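Local coordinates for protein 6-carboxyhexanoate--CoA ligase (Aquifex aeolicus, PDB 5TVA) that belongs to the BioW family of CoA ligases and is modelled here with adenosine monophosphate and coenzyme A bound, at residues E99-S102 with K103-P107. Sequence-based numbering, arbitrary orientation.
Sequences EILS and KGANP
Lys103 N donates to Glu99 O over 3.2 Å, the last i+4 bond of this helix before the chain leaves helical geometry. The N-H comes in moderately bent, at 147°, and tilted from the plane of the carbonyl. The side chain of Lys103 then doubles back across the same acceptor: its CD lies 3.5 Å from Glu99 O and 3.6 Å from Glu99 CG. A kink at chi3 (63°) in the otherwise stretched aliphatic part turns the ammonium group toward the glutamate, whose own chain runs out straight. Lys103 NZ pairs with Glu99 OE2 at 3.3 Å in a salt bridge whose hydrogen bond is weak, while Glu99 OE1 has a long, weak ion pair with Lys96.

One residue on, the turn tightens. Gly104 N reaches only three residues back, in a weak bond to Leu101 O (3.4 Å). The backbone angles of Gly104, phi 96° and psi 101°, by themselves call for glycine, since a CB would jam against the preceding carbonyl oxygen. Ser102 OG is hydrogen-bonded to Val98 O, one turn back in the helix. After the turn, Ala105 CB packs against Ile100 CG2 (4.1 Å) and Leu101 CD2 (4.2 Å), an apolar patch that continues into Met112.

Past this corner Asn106 ND2 bonds Asn111 O, and both Asn111 and Met112 belong to the adenosine monophosphate pocket; the side chain of Ala105 is about 7 Å from that ligand. At the end of helix 91-102, Leu101 lies on Leu179 and Trp181, and Ser102 on Trp181, of strand 177-181 in the mixed sheet, and the loop leads on to 116-119, one of the two outermost strands of that sheet.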
loop_
_atom_site.group_PDB
_atom_site.type_symbol
_atom_site.label_atom_id
_atom_site.label_comp_id
_atom_site.label_asym_id
_atom_site.label_seq_id
_atom_site.Cartn_x
_atom_site.Cartn_y
_atom_site.Cartn_z
ATOM N N GLU A 99 -15.916 -3.857 6.532
ATOM C CA GLU A 99 -17.066 -2.972 6.666
ATOM C C GLU A 99 -16.667 -1.508 6.513
ATOM O O GLU A 99 -17.389 -0.726 5.879
ATOM C CB GLU A 99 -17.737 -3.217 8.022
ATOM C CG GLU A 99 -18.991 -2.384 8.276
ATOM C CD GLU A 99 -19.538 -2.519 9.705
ATOM O OE1 GLU A 99 -18.918 -3.225 10.540
ATOM O OE2 GLU A 99 -20.593 -1.902 9.989
ATOM N N ILE A 100 -15.520 -1.115 7.080
ATOM C CA ILE A 100 -15.134 0.296 7.070
ATOM C C ILE A 100 -14.781 0.749 5.659
ATOM O O ILE A 100 -15.141 1.856 5.240
ATOM C CB ILE A 100 -13.973 0.550 8.055
ATOM C CG1 ILE A 100 -14.440 0.391 9.504
ATOM C CG2 ILE A 100 -13.410 1.949 7.863
ATOM C CD1 ILE A 100 -13.348 0.620 10.550
ATOM N N LEU A 101 -14.078 -0.091 4.901
ATOM C CA LEU A 101 -13.643 0.324 3.573
ATOM C C LEU A 101 -14.821 0.441 2.613
ATOM O O LEU A 101 -14.912 1.403 1.838
ATOM C CB LEU A 101 -12.614 -0.665 3.035
ATOM C CG LEU A 101 -11.249 -0.713 3.722
ATOM C CD1 LEU A 101 -10.313 -1.574 2.896
ATOM C CD2 LEU A 101 -10.677 0.678 3.919
ATOM N N SER A 102 -15.739 -0.524 2.657
ATOM C CA SER A 102 -16.844 -0.540 1.705
ATOM C C SER A 102 -17.841 0.580 1.971
ATOM O O SER A 102 -18.464 1.084 1.033
ATOM C CB SER A 102 -17.538 -1.899 1.743
ATOM O OG SER A 102 -17.739 -2.309 3.087
ATOM N N LYS A 103 -17.992 0.997 3.220
ATOM C CA LYS A 103 -18.955 2.033 3.563
ATOM C C LYS A 103 -18.345 3.429 3.595
ATOM O O LYS A 103 -19.028 4.376 3.995
ATOM C CB LYS A 103 -19.619 1.699 4.902
ATOM C CG LYS A 103 -20.442 0.403 4.823
ATOM C CD LYS A 103 -20.869 -0.135 6.189
ATOM C CE LYS A 103 -21.795 0.822 6.928
ATOM N NZ LYS A 103 -22.294 0.218 8.197
ATOM N N GLY A 104 -17.095 3.581 3.157
ATOM C CA GLY A 104 -16.436 4.877 3.127
ATOM C C GLY A 104 -15.574 5.141 4.344
ATOM O O GLY A 104 -16.084 5.508 5.405
ATOM N N ALA A 105 -14.256 4.974 4.201
ATOM C CA ALA A 105 -13.368 5.060 5.359
ATOM C C ALA A 105 -13.212 6.491 5.865
ATOM O O ALA A 105 -13.089 6.704 7.079
ATOM C CB ALA A 105 -12.008 4.457 5.006
ATOM N N ASN A 106 -13.202 7.473 4.966
ATOM C CA ASN A 106 -13.148 8.888 5.355
ATOM C C ASN A 106 -14.503 9.309 5.917
ATOM O O ASN A 106 -15.507 9.249 5.193
ATOM C CB ASN A 106 -12.760 9.749 4.139
ATOM C CG ASN A 106 -12.572 11.236 4.475
ATOM O OD1 ASN A 106 -13.112 11.750 5.452
ATOM N ND2 ASN A 106 -11.794 11.926 3.649
ATOM N N PRO A 107 -14.584 9.748 7.177
ATOM C CA PRO A 107 -15.901 10.032 7.774
ATOM C C PRO A 107 -16.655 11.171 7.104
ATOM O O PRO A 107 -17.886 11.223 7.223
ATOM C CB PRO A 107 -15.561 10.376 9.229
ATOM C CG PRO A 107 -14.140 10.856 9.178
ATOM C CD PRO A 107 -13.480 10.025 8.110
#